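Local coordinates for DUF4442 domain-containing protein (Pseudomonas aeruginosa, PDB 1SH8), which is of unknown function but probably acts as a thioesterase of the hot-dog fold, splitting acyl thioesters as its relatives do, at residues R27-V30 / V36-R39; F58-L63 / I97-R102; A76-I81 / T113-R118; R109-E114 / A121-E126. One frame throughout, in Å; residues are numbered along the deposited sequence.

Contact 1: residues R27-V30 / V36-R39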
loop_
_atom_site.group_PDB
_atom_site.type_symbol
_atom_site.label_atom_id
_atom_site.label_comp_id
_atom_site.label_asym_id
_atom_site.label_seq_id
_atom_site.Cartn_x
_atom_site.Cartn_y
_atom_site.Cartn_z
ATOM N N ARG A 27 -2.582 -6.502 14.385
ATOM C CA ARG A 27 -2.677 -7.677 15.245
ATOM C C ARG A 27 -3.291 -8.867 14.515
ATOM O O ARG A 27 -4.201 -8.712 13.697
ATOM C CB ARG A 27 -3.513 -7.352 16.483
ATOM C CG ARG A 27 -2.934 -6.226 17.324
ATOM C CD ARG A 27 -1.724 -6.698 18.108
ATOM N NE ARG A 27 -2.128 -7.648 19.137
ATOM C CZ ARG A 27 -1.287 -8.359 19.883
ATOM N NH1 ARG A 27 0.027 -8.238 19.721
ATOM N NH2 ARG A 27 -1.766 -9.197 20.794
ATOM N N ALA A 28 -2.776 -10.058 14.802
ATOM C CA ALA A 28 -3.294 -11.275 14.193
ATOM C C ALA A 28 -4.312 -11.854 15.159
ATOM O O ALA A 28 -4.000 -12.068 16.328
ATOM C CB ALA A 28 -2.165 -12.277 13.968
ATOM N N GLU A 29 -5.531 -12.089 14.690
ATOM C CA GLU A 29 -6.560 -12.665 15.550
ATOM C C GLU A 29 -6.526 -14.184 15.436
ATOM O O GLU A 29 -6.643 -14.891 16.438
ATOM C CB GLU A 29 -7.943 -12.124 15.177
ATOM C CG GLU A 29 -8.073 -10.624 15.393
ATOM C CD GLU A 29 -9.509 -10.130 15.355
ATOM O OE1 GLU A 29 -10.376 -10.817 14.768
ATOM O OE2 GLU A 29 -9.763 -9.038 15.905
ATOM N N VAL A 30 -6.363 -14.683 14.214
ATOM C CA VAL A 30 -6.276 -16.120 13.968
ATOM C C VAL A 30 -5.200 -16.398 12.918
ATOM O O VAL A 30 -5.126 -15.712 11.898
ATOM C CB VAL A 30 -7.614 -16.711 13.457
ATOM C CG1 VAL A 30 -7.425 -18.175 13.071
ATOM C CG2 VAL A 30 -8.684 -16.595 14.537
ATOM N N VAL A 36 -6.255 -17.117 7.936
ATOM C CA VAL A 36 -5.738 -16.052 8.785
ATOM C C VAL A 36 -6.770 -14.936 8.899
ATOM O O VAL A 36 -7.587 -14.734 7.993
ATOM C CB VAL A 36 -4.416 -15.432 8.226
ATOM C CG1 VAL A 36 -3.368 -16.522 8.024
ATOM C CG2 VAL A 36 -4.682 -14.688 6.916
ATOM N N ARG A 37 -6.740 -14.237 10.027
ATOM C CA ARG A 37 -7.622 -13.097 10.260
ATOM C C ARG A 37 -6.788 -12.052 10.985
ATOM O O ARG A 37 -6.236 -12.323 12.053
ATOM C CB ARG A 37 -8.844 -13.474 11.111
ATOM C CG ARG A 37 -9.795 -12.295 11.308
ATOM C CD ARG A 37 -11.143 -12.716 11.874
ATOM N NE ARG A 37 -11.100 -13.096 13.285
ATOM C CZ ARG A 37 -11.227 -14.338 13.743
ATOM N NH1 ARG A 37 -11.395 -15.354 12.905
ATOM N NH2 ARG A 37 -11.228 -14.558 15.051
ATOM N N LEU A 38 -6.693 -10.866 10.392
ATOM C CA LEU A 38 -5.902 -9.780 10.960
ATOM C C LEU A 38 -6.767 -8.568 11.274
ATOM O O LEU A 38 -7.852 -8.401 10.708
ATOM C CB LEU A 38 -4.804 -9.363 9.972
ATOM C CG LEU A 38 -4.006 -10.471 9.272
ATOM C CD1 LEU A 38 -3.060 -9.828 8.261
ATOM C CD2 LEU A 38 -3.232 -11.303 10.289
ATOM N N ARG A 39 -6.271 -7.720 12.169
ATOM C CA ARG A 39 -6.978 -6.508 12.570
ATOM C C ARG A 39 -6.032 -5.309 12.601
ATOM O O ARG A 39 -4.940 -5.387 13.161
ATOM C CB ARG A 39 -7.597 -6.687 13.963
ATOM C CG ARG A 39 -8.390 -5.466 14.447
ATOM C CD ARG A 39 -8.930 -5.639 15.870
ATOM N NE ARG A 39 -7.871 -5.563 16.873
ATOM C CZ ARG A 39 -7.431 -6.590 17.591
ATOM N NH1 ARG A 39 -7.954 -7.799 17.431
ATOM N NH2 ARG A 39 -6.461 -6.407 18.477
HETATM O O HOH W 1 -12.764 -12.236 16.303
#
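A single carboxylate, that of Glu29, holds two arginines of the facing strand, and it does so from a classic beta bulge. Glu29 and Val30 both face Arg37, whose carbonyl oxygen accepts from both amides: Glu29 N lies 2.7 Å from Arg37 O, and Val30 N, on a lone pair in the carbonyl plane, donates to the same oxygen over 3.2 Å. The extra residue turns Glu29 toward the facing strand, so that its carboxylate comes to lie between Arg37 and Arg39. Glutamate suits this place because its extended chain sets one oxygen before each arginine. Arg37 NE approaches Glu29 OE1 at 2.8 Å, nearly along the C-O bond, with the oxygen in the guanidinium plane although the two flat groups stand 81° apart. On the other flank Arg39 NH1 reaches the anti lone pair of Glu29 OE2 at 2.7 Å. Both arginines leave the strand with CG anti to the backbone N and then bend at chi3 (73° in Arg37), which swings each guanidinium back to the carboxylate. Val30 CG2 packs on one face of the Arg37 guanidinium, 3.3 Å from NH2, and Arg27 CB lies over one face of that of Arg39. Arg98 of the next strand also pairs with Glu29 OE1, so the gathered positive charge probably favours the ionised carboxylate; Arg27 turns away to Glu15. Beneath, Ala28 CB meets Leu38 CD2 on the inward side. This is an antiparallel beta hairpin with a classic bulge, at the edge, within this chain, of the small three-stranded sheet.

Contact 2: residues F58-L63 / I97-R102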
loop_
_atom_site.group_PDB
_atom_site.type_symbol
_atom_site.label_atom_id
_atom_site.label_comp_id
_atom_site.label_asym_id
_atom_site.label_seq_id
_atom_site.Cartn_x
_atom_site.Cartn_y
_atom_site.Cartn_z
ATOM N N PHE A 58 -3.972 -0.535 2.944
ATOM C CA PHE A 58 -3.179 -1.361 2.034
ATOM C C PHE A 58 -2.400 -2.425 2.800
ATOM O O PHE A 58 -2.366 -3.590 2.409
ATOM C CB PHE A 58 -2.181 -0.512 1.244
ATOM C CG PHE A 58 -1.312 -1.322 0.316
ATOM C CD1 PHE A 58 -1.710 -1.578 -0.996
ATOM C CD2 PHE A 58 -0.112 -1.866 0.769
ATOM C CE1 PHE A 58 -0.916 -2.369 -1.846
ATOM C CE2 PHE A 58 0.684 -2.657 -0.068
ATOM C CZ PHE A 58 0.281 -2.907 -1.375
ATOM N N THR A 59 -1.758 -2.014 3.889
ATOM C CA THR A 59 -0.969 -2.939 4.683
ATOM C C THR A 59 -1.837 -4.079 5.216
ATOM O O THR A 59 -1.442 -5.246 5.165
ATOM C CB THR A 59 -0.268 -2.195 5.837
ATOM O OG1 THR A 59 0.632 -1.226 5.285
ATOM C CG2 THR A 59 0.529 -3.158 6.702
ATOM N N LEU A 60 -3.026 -3.744 5.706
ATOM C CA LEU A 60 -3.936 -4.761 6.225
ATOM C C LEU A 60 -4.357 -5.740 5.129
ATOM O O LEU A 60 -4.406 -6.947 5.352
ATOM C CB LEU A 60 -5.189 -4.105 6.812
ATOM C CG LEU A 60 -6.253 -5.090 7.313
ATOM C CD1 LEU A 60 -5.674 -5.929 8.449
ATOM C CD2 LEU A 60 -7.483 -4.329 7.780
ATOM N N ALA A 61 -4.659 -5.206 3.946
ATOM C CA ALA A 61 -5.098 -6.027 2.819
ATOM C C ALA A 61 -3.983 -6.857 2.190
ATOM O O ALA A 61 -4.228 -7.943 1.671
ATOM C CB ALA A 61 -5.734 -5.137 1.754
ATOM N N GLU A 62 -2.756 -6.347 2.250
ATOM C CA GLU A 62 -1.601 -7.012 1.649
ATOM C C GLU A 62 -0.963 -8.123 2.495
ATOM O O GLU A 62 -0.550 -9.163 1.964
ATOM C CB GLU A 62 -0.539 -5.948 1.318
ATOM C CG GLU A 62 0.647 -6.401 0.459
ATOM C CD GLU A 62 1.678 -7.257 1.197
ATOM O OE1 GLU A 62 1.899 -7.055 2.413
ATOM O OE2 GLU A 62 2.291 -8.126 0.536
ATOM N N LEU A 63 -0.888 -7.901 3.805
ATOM C CA LEU A 63 -0.234 -8.847 4.705
ATOM C C LEU A 63 -0.758 -10.286 4.717
ATOM O O LEU A 63 0.007 -11.212 4.990
ATOM C CB LEU A 63 -0.212 -8.286 6.131
ATOM C CG LEU A 63 0.957 -8.809 6.968
ATOM C CD1 LEU A 63 2.264 -8.307 6.377
ATOM C CD2 LEU A 63 0.816 -8.335 8.405
ATOM N N ILE A 97 -10.330 -2.090 11.701
ATOM C CA ILE A 97 -10.672 -2.750 10.450
ATOM C C ILE A 97 -10.050 -4.142 10.423
ATOM O O ILE A 97 -8.931 -4.333 10.900
ATOM C CB ILE A 97 -10.151 -1.914 9.253
ATOM C CG1 ILE A 97 -10.656 -0.470 9.368
ATOM C CG2 ILE A 97 -10.600 -2.526 7.941
ATOM C CD1 ILE A 97 -12.178 -0.326 9.372
ATOM N N ARG A 98 -10.773 -5.112 9.863
ATOM C CA ARG A 98 -10.278 -6.483 9.798
ATOM C C ARG A 98 -10.341 -7.070 8.403
ATOM O O ARG A 98 -11.013 -6.550 7.508
ATOM C CB ARG A 98 -11.085 -7.408 10.728
ATOM C CG ARG A 98 -11.053 -7.052 12.201
ATOM C CD ARG A 98 -11.647 -8.190 13.035
ATOM N NE ARG A 98 -13.060 -8.436 12.728
ATOM C CZ ARG A 98 -13.771 -9.447 13.229
ATOM N NH1 ARG A 98 -13.205 -10.315 14.061
ATOM N NH2 ARG A 98 -15.054 -9.588 12.906
ATOM N N VAL A 99 -9.642 -8.184 8.242
ATOM C CA VAL A 99 -9.617 -8.910 6.988
ATOM C C VAL A 99 -9.334 -10.374 7.299
ATOM O O VAL A 99 -8.651 -10.694 8.277
ATOM C CB VAL A 99 -8.503 -8.386 6.043
ATOM C CG1 VAL A 99 -7.127 -8.677 6.635
ATOM C CG2 VAL A 99 -8.633 -9.035 4.664
ATOM N N GLU A 100 -9.895 -11.265 6.492
ATOM C CA GLU A 100 -9.613 -12.681 6.648
ATOM C C GLU A 100 -9.324 -13.222 5.256
ATOM O O GLU A 100 -9.791 -12.678 4.253
ATOM C CB GLU A 100 -10.756 -13.431 7.355
ATOM C CG GLU A 100 -12.130 -13.378 6.740
ATOM C CD GLU A 100 -13.205 -13.878 7.717
ATOM O OE1 GLU A 100 -13.053 -14.986 8.271
ATOM O OE2 GLU A 100 -14.207 -13.161 7.935
ATOM N N ALA A 101 -8.502 -14.258 5.192
ATOM C CA ALA A 101 -8.123 -14.844 3.916
ATOM C C ALA A 101 -7.871 -16.325 4.110
ATOM O O ALA A 101 -7.486 -16.754 5.193
ATOM C CB ALA A 101 -6.861 -14.166 3.391
ATOM N N ARG A 102 -8.084 -17.104 3.059
ATOM C CA ARG A 102 -7.869 -18.535 3.161
ATOM C C ARG A 102 -7.294 -19.165 1.896
ATOM O O ARG A 102 -7.341 -18.583 0.812
ATOM C CB ARG A 102 -9.186 -19.228 3.540
ATOM C CG ARG A 102 -10.320 -19.040 2.542
ATOM C CD ARG A 102 -11.640 -19.625 3.078
ATOM N NE ARG A 102 -12.198 -18.844 4.183
ATOM C CZ ARG A 102 -13.218 -19.237 4.948
ATOM N NH1 ARG A 102 -13.800 -20.412 4.736
ATOM N NH2 ARG A 102 -13.663 -18.451 5.925
#
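Residues 58-62 of helix 54-62 and strand 97-102 run nearly parallel where they meet, their N-to-C directions 20° apart and their axes 8.5 Å from each other at closest approach. The helix is the central one of a hot-dog fold, and the strand, an outermost one of the small three-stranded sheet within this chain, packs along its flank. Leu60 is the helix residue that carries the contact. CG anti to the backbone N (chi1 177°) carries the fork to the strand, where the two methyls part. The Leu60 and Ile97 side chains cross at about a right angle, with Leu60 CD2 3.6 Å from Ile97 CG2; Leu60 and Val99 slide past each other in opposite directions, CD1 meeting CG1. A branched leucine suits this place because it can serve two strand side chains at once, and beta-branched Ile97 and Val99 suit an extended strand whose alternate residues point inward. Leu26 and Leu38 also touch Leu60 and extend the apolar core, whereas Arg98, between the two inward residues, points away. Away from this strand the helix also meets the second subunit, Phe58 stacking on Phe58 of that chain. Polar backbone is packed against carbon here too: Leu60 CD2 sits 3.4 Å from Ile97 O, and Val99 CG1 lies 3.5 Å from Leu60 O.

Contact 3: residues A76-I81 / T113-R118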
loop_
_atom_site.group_PDB
_atom_site.type_symbol
_atom_site.label_atom_id
_atom_site.label_comp_id
_atom_site.label_asym_id
_atom_site.label_seq_id
_atom_site.Cartn_x
_atom_site.Cartn_y
_atom_site.Cartn_z
ATOM N N ALA A 76 11.142 -21.428 5.570
ATOM C CA ALA A 76 12.586 -21.278 5.491
ATOM C C ALA A 76 12.973 -21.706 4.075
ATOM O O ALA A 76 13.854 -21.116 3.453
ATOM C CB ALA A 76 13.273 -22.163 6.523
ATOM N N ARG A 77 12.284 -22.726 3.564
ATOM C CA ARG A 77 12.541 -23.237 2.219
ATOM C C ARG A 77 12.051 -22.267 1.138
ATOM O O ARG A 77 12.679 -22.119 0.085
ATOM C CB ARG A 77 11.847 -24.587 2.033
ATOM C CG ARG A 77 12.071 -25.194 0.662
ATOM C CD ARG A 77 11.256 -26.459 0.455
ATOM N NE ARG A 77 11.517 -27.055 -0.857
ATOM C CZ ARG A 77 10.762 -27.996 -1.419
ATOM N NH1 ARG A 77 9.687 -28.457 -0.788
ATOM N NH2 ARG A 77 11.079 -28.475 -2.617
ATOM N N PHE A 78 10.929 -21.609 1.415
ATOM C CA PHE A 78 10.318 -20.660 0.484
ATOM C C PHE A 78 10.166 -19.283 1.111
ATOM O O PHE A 78 10.333 -19.104 2.314
ATOM C CB PHE A 78 8.908 -21.127 0.092
ATOM C CG PHE A 78 8.854 -22.498 -0.510
ATOM C CD1 PHE A 78 9.396 -22.745 -1.769
ATOM C CD2 PHE A 78 8.245 -23.542 0.177
ATOM C CE1 PHE A 78 9.330 -24.010 -2.334
ATOM C CE2 PHE A 78 8.174 -24.819 -0.381
ATOM C CZ PHE A 78 8.716 -25.051 -1.638
ATOM N N TYR A 79 9.836 -18.308 0.272
ATOM C CA TYR A 79 9.568 -16.956 0.735
ATOM C C TYR A 79 8.531 -16.408 -0.229
ATOM O O TYR A 79 8.481 -16.810 -1.396
ATOM C CB TYR A 79 10.831 -16.088 0.741
ATOM C CG TYR A 79 11.411 -15.785 -0.615
ATOM C CD1 TYR A 79 11.048 -14.632 -1.312
ATOM C CD2 TYR A 79 12.350 -16.636 -1.190
ATOM C CE1 TYR A 79 11.618 -14.334 -2.550
ATOM C CE2 TYR A 79 12.922 -16.351 -2.420
ATOM C CZ TYR A 79 12.554 -15.199 -3.096
ATOM O OH TYR A 79 13.142 -14.919 -4.311
ATOM N N PRO A 80 7.654 -15.523 0.260
ATOM C CA PRO A 80 6.627 -14.953 -0.609
ATOM C C PRO A 80 6.984 -13.544 -1.068
ATOM O O PRO A 80 7.761 -12.847 -0.420
ATOM C CB PRO A 80 5.404 -14.949 0.291
ATOM C CG PRO A 80 6.005 -14.527 1.625
ATOM C CD PRO A 80 7.322 -15.307 1.685
ATOM N N ILE A 81 6.430 -13.141 -2.203
ATOM C CA ILE A 81 6.610 -11.783 -2.696
ATOM C C ILE A 81 5.286 -11.397 -3.331
ATOM O O ILE A 81 4.576 -12.249 -3.873
ATOM C CB ILE A 81 7.716 -11.643 -3.774
ATOM C CG1 ILE A 81 7.443 -12.589 -4.938
ATOM C CG2 ILE A 81 9.077 -11.879 -3.164
ATOM C CD1 ILE A 81 8.365 -12.360 -6.114
ATOM N N THR A 113 4.166 -28.003 -4.246
ATOM C CA THR A 113 4.678 -28.935 -5.240
ATOM C C THR A 113 5.281 -28.161 -6.407
ATOM O O THR A 113 6.433 -28.390 -6.787
ATOM C CB THR A 113 3.559 -29.847 -5.766
ATOM O OG1 THR A 113 3.163 -30.751 -4.726
ATOM C CG2 THR A 113 4.031 -30.636 -6.980
ATOM N N GLU A 114 4.502 -27.236 -6.966
ATOM C CA GLU A 114 4.961 -26.428 -8.089
ATOM C C GLU A 114 6.152 -25.529 -7.731
ATOM O O GLU A 114 7.078 -25.381 -8.527
ATOM C CB GLU A 114 3.802 -25.586 -8.621
ATOM C CG GLU A 114 4.198 -24.555 -9.651
ATOM C CD GLU A 114 2.991 -23.837 -10.219
ATOM O OE1 GLU A 114 2.024 -23.604 -9.459
ATOM O OE2 GLU A 114 3.010 -23.497 -11.420
ATOM N N ALA A 115 6.128 -24.930 -6.542
ATOM C CA ALA A 115 7.228 -24.071 -6.111
ATOM C C ALA A 115 8.469 -24.933 -5.894
ATOM O O ALA A 115 9.594 -24.511 -6.168
ATOM C CB ALA A 115 6.863 -23.345 -4.821
ATOM N N GLY A 116 8.257 -26.148 -5.403
ATOM C CA GLY A 116 9.374 -27.041 -5.170
ATOM C C GLY A 116 9.990 -27.546 -6.461
ATOM O O GLY A 116 11.214 -27.593 -6.594
ATOM N N GLU A 117 9.144 -27.908 -7.421
ATOM C CA GLU A 117 9.618 -28.431 -8.699
ATOM C C GLU A 117 10.066 -27.373 -9.701
ATOM O O GLU A 117 11.009 -27.596 -10.464
ATOM C CB GLU A 117 8.536 -29.290 -9.354
ATOM C CG GLU A 117 8.006 -30.415 -8.491
ATOM C CD GLU A 117 7.060 -31.327 -9.253
ATOM O OE1 GLU A 117 6.316 -30.818 -10.120
ATOM O OE2 GLU A 117 7.051 -32.548 -8.976
ATOM N N ARG A 118 9.398 -26.225 -9.706
ATOM C CA ARG A 118 9.735 -25.176 -10.657
ATOM C C ARG A 118 10.400 -23.940 -10.076
ATOM O O ARG A 118 10.844 -23.067 -10.819
ATOM C CB ARG A 118 8.478 -24.789 -11.434
ATOM C CG ARG A 118 7.915 -25.967 -12.203
ATOM C CD ARG A 118 6.573 -25.670 -12.834
ATOM N NE ARG A 118 6.080 -26.830 -13.577
ATOM C CZ ARG A 118 5.830 -28.023 -13.038
ATOM N NH1 ARG A 118 6.021 -28.231 -11.740
ATOM N NH2 ARG A 118 5.392 -29.015 -13.803
HETATM O O HOH W 2 13.027 -27.653 -4.546
#
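The start of strand 78-89, an outermost strand within this chain of the larger sheet in this hot-dog domain, is where the C-terminal end of helix 105-118 packs against the preceding loop and the first residue of the strand. Phe78 carries the apolar part. Its CG is anti to the carbonyl carbon (chi1 -57°), which turns the ring to the helix, and CE1 comes 3.6 Å from Ala115 CB, with CZ 3.9 Å from Gly116 N. A small alanine allows the helix to approach a bulky ring this closely, and Phe69 and Leu146 also touch Phe78. Arg77 precedes it in the loop, its chain extended from CG to NE. Its CG stands over the centre of one face of the Phe78 ring, 3.9 Å above the plane, and farther along Phe78 CZ lies over one face of the guanidinium. The long aliphatic shaft thus lines the aromatic ring while the charged end passes to the helix surface. There Arg77 NH2 lies 3.4 Å from Gly116 CA, an approach that glycine, with no side chain, leaves room for. A water joins the two polar groups, accepting a hydrogen bond from Arg77 NH2 (2.9 Å from the water oxygen), in the guanidinium plane, and giving one to Gly116 O at 2.7 Å.

Contact 4: residues R109-E114 / A121-E126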
loop_
_atom_site.group_PDB
_atom_site.type_symbol
_atom_site.label_atom_id
_atom_site.label_comp_id
_atom_site.label_asym_id
_atom_site.label_seq_id
_atom_site.Cartn_x
_atom_site.Cartn_y
_atom_site.Cartn_z
ATOM N N ARG A 109 -1.141 -27.767 -1.261
ATOM C CA ARG A 109 -0.348 -28.865 -1.810
ATOM C C ARG A 109 0.130 -28.552 -3.227
ATOM O O ARG A 109 1.293 -28.777 -3.558
ATOM C CB ARG A 109 -1.151 -30.168 -1.815
ATOM C CG ARG A 109 -1.211 -30.852 -0.463
ATOM C CD ARG A 109 -1.729 -32.278 -0.596
ATOM N NE ARG A 109 -3.155 -32.327 -0.908
ATOM C CZ ARG A 109 -4.124 -32.113 -0.021
ATOM N NH1 ARG A 109 -3.824 -31.837 1.244
ATOM N NH2 ARG A 109 -5.392 -32.169 -0.402
ATOM N N GLN A 110 -0.765 -28.026 -4.060
ATOM C CA GLN A 110 -0.403 -27.685 -5.433
ATOM C C GLN A 110 0.717 -26.651 -5.461
ATOM O O GLN A 110 1.690 -26.793 -6.202
ATOM C CB GLN A 110 -1.614 -27.127 -6.182
ATOM C CG GLN A 110 -2.844 -28.016 -6.137
ATOM C CD GLN A 110 -3.992 -27.456 -6.959
ATOM O OE1 GLN A 110 -4.284 -26.257 -6.906
ATOM N NE2 GLN A 110 -4.655 -28.321 -7.720
ATOM N N LEU A 111 0.574 -25.611 -4.643
ATOM C CA LEU A 111 1.562 -24.543 -4.581
ATOM C C LEU A 111 2.949 -25.004 -4.140
ATOM O O LEU A 111 3.946 -24.655 -4.771
ATOM C CB LEU A 111 1.064 -23.426 -3.656
ATOM C CG LEU A 111 -0.108 -22.608 -4.215
ATOM C CD1 LEU A 111 -0.768 -21.808 -3.106
ATOM C CD2 LEU A 111 0.398 -21.697 -5.326
ATOM N N GLU A 112 3.024 -25.784 -3.063
ATOM C CA GLU A 112 4.326 -26.247 -2.586
ATOM C C GLU A 112 4.980 -27.191 -3.585
ATOM O O GLU A 112 6.199 -27.175 -3.762
ATOM C CB GLU A 112 4.198 -26.926 -1.223
ATOM C CG GLU A 112 3.122 -27.977 -1.144
ATOM C CD GLU A 112 2.976 -28.541 0.257
ATOM O OE1 GLU A 112 2.910 -27.736 1.213
ATOM O OE2 GLU A 112 2.922 -29.783 0.401
ATOM N N THR A 113 4.166 -28.003 -4.246
ATOM C CA THR A 113 4.678 -28.935 -5.240
ATOM C C THR A 113 5.281 -28.161 -6.407
ATOM O O THR A 113 6.433 -28.390 -6.787
ATOM C CB THR A 113 3.559 -29.847 -5.766
ATOM O OG1 THR A 113 3.163 -30.751 -4.726
ATOM C CG2 THR A 113 4.031 -30.636 -6.980
ATOM N N GLU A 114 4.502 -27.236 -6.966
ATOM C CA GLU A 114 4.961 -26.428 -8.089
ATOM C C GLU A 114 6.152 -25.529 -7.731
ATOM O O GLU A 114 7.078 -25.381 -8.527
ATOM C CB GLU A 114 3.802 -25.586 -8.621
ATOM C CG GLU A 114 4.198 -24.555 -9.651
ATOM C CD GLU A 114 2.991 -23.837 -10.219
ATOM O OE1 GLU A 114 2.024 -23.604 -9.459
ATOM O OE2 GLU A 114 3.010 -23.497 -11.420
ATOM N N ALA A 121 5.597 -20.416 -7.700
ATOM C CA ALA A 121 4.186 -20.725 -7.914
ATOM C C ALA A 121 3.385 -19.502 -7.497
ATOM O O ALA A 121 3.689 -18.881 -6.479
ATOM C CB ALA A 121 3.780 -21.921 -7.077
ATOM N N GLU A 122 2.364 -19.155 -8.273
ATOM C CA GLU A 122 1.549 -17.983 -7.958
ATOM C C GLU A 122 0.242 -18.325 -7.260
ATOM O O GLU A 122 -0.365 -19.360 -7.521
ATOM C CB GLU A 122 1.157 -17.218 -9.227
ATOM C CG GLU A 122 2.258 -16.802 -10.175
ATOM C CD GLU A 122 1.685 -16.107 -11.409
ATOM O OE1 GLU A 122 0.567 -16.487 -11.840
ATOM O OE2 GLU A 122 2.347 -15.197 -11.951
ATOM N N TYR A 123 -0.189 -17.439 -6.372
ATOM C CA TYR A 123 -1.478 -17.594 -5.715
ATOM C C TYR A 123 -2.068 -16.191 -5.584
ATOM O O TYR A 123 -1.343 -15.211 -5.389
ATOM C CB TYR A 123 -1.369 -18.310 -4.352
ATOM C CG TYR A 123 -0.513 -17.654 -3.286
ATOM C CD1 TYR A 123 -1.088 -16.874 -2.275
ATOM C CD2 TYR A 123 0.864 -17.865 -3.249
ATOM C CE1 TYR A 123 -0.305 -16.327 -1.250
ATOM C CE2 TYR A 123 1.656 -17.322 -2.232
ATOM C CZ TYR A 123 1.066 -16.558 -1.238
ATOM O OH TYR A 123 1.859 -16.038 -0.237
ATOM N N SER A 124 -3.381 -16.084 -5.748
ATOM C CA SER A 124 -4.037 -14.790 -5.650
ATOM C C SER A 124 -5.029 -14.767 -4.496
ATOM O O SER A 124 -5.494 -15.815 -4.039
ATOM C CB SER A 124 -4.762 -14.467 -6.958
ATOM O OG SER A 124 -5.716 -15.468 -7.266
ATOM N N LEU A 125 -5.329 -13.563 -4.018
ATOM C CA LEU A 125 -6.283 -13.383 -2.932
ATOM C C LEU A 125 -7.179 -12.202 -3.297
ATOM O O LEU A 125 -6.693 -11.168 -3.766
ATOM C CB LEU A 125 -5.561 -13.088 -1.607
ATOM C CG LEU A 125 -4.592 -14.141 -1.046
ATOM C CD1 LEU A 125 -3.883 -13.586 0.189
ATOM C CD2 LEU A 125 -5.348 -15.410 -0.693
ATOM N N GLU A 126 -8.482 -12.380 -3.105
ATOM C CA GLU A 126 -9.478 -11.336 -3.366
ATOM C C GLU A 126 -10.184 -11.183 -2.029
ATOM O O GLU A 126 -11.014 -12.013 -1.654
ATOM C CB GLU A 126 -10.448 -11.780 -4.461
ATOM C CG GLU A 126 -9.769 -11.935 -5.813
ATOM C CD GLU A 126 -10.703 -12.473 -6.869
ATOM O OE1 GLU A 126 -11.537 -11.703 -7.386
ATOM O OE2 GLU A 126 -10.601 -13.678 -7.170
HETATM O O HOH W 3 -0.715 -21.503 -9.135
#
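Leu111 reaches from helix 109-114 to strand 121-126, and its side chain can be followed outward through each carbon. CB leaves the helix pointing to one side of the strand, neither at it nor away from it, and CG stands anti to the carbonyl carbon (chi1 -71°), a course that brings the fork at CG over the strand and leaves the touching to the two methyls. CD1 settles 3.8 Å from Tyr123 CB, close to the root of the aromatic side chain, the two side chains crossing at about a right angle. CD2 bends to the other neighbour, 3.8 Å from Ala121 CB, and also lies 3.3 Å from Glu122 O. Leucine suits this place because its fork spans two successive inward residues of the strand, Ala121 and Tyr123, with the backbone of Glu122 between them. Alanine keeps position 121 small enough for the helix backbone to come near: Ala121 CB is 3.6 Å from Leu111 O. Glu114, one turn later, lays its extended aliphatic portion beside the Ala121 methyl, and its OE1 comes 3.4 Å from Ala121 CB. A water gives Glu122 O a hydrogen bond of 2.7 Å and makes a weak one to Glu114 OE1, linking helix and strand through their polar atoms. The tyrosine hydroxyl looks elsewhere, bonded to Gly65 O, and its ring meets that of Tyr144. The helix runs roughly antiparallel to the strand, at 152°, and the chain turns directly from one into the other; the strand pairs with strand 136-148, and helix 64-72 touches Tyr123 and Leu125.

The four contacts fall into two pairs. Contacts 1 and 2 have centres 8 Å apart and share the small sheet: Leu38 N lies 2.9 Å from Val99 O, a probable hydrogen bond, and Arg98 NH1 lies 3.0 Å from Glu29 OE1 in a salt bridge. Contacts 3 and 4, 9 Å apart, both use helix 105-118 against the larger sheet, and Pro80 CB touches Tyr123 OH at 3.7 Å. Contacts 1 and 3, about 24 Å between centres, lie on opposite sides of the chain's centre. Contact 2, near that centre, touches contact 4 through Arg102 O, 4.0 Å from Leu125 CD2, and stays about 6 Å from contact 3 at the nearest atoms. Segments of contacts 2 and 3 also touch the second subunit.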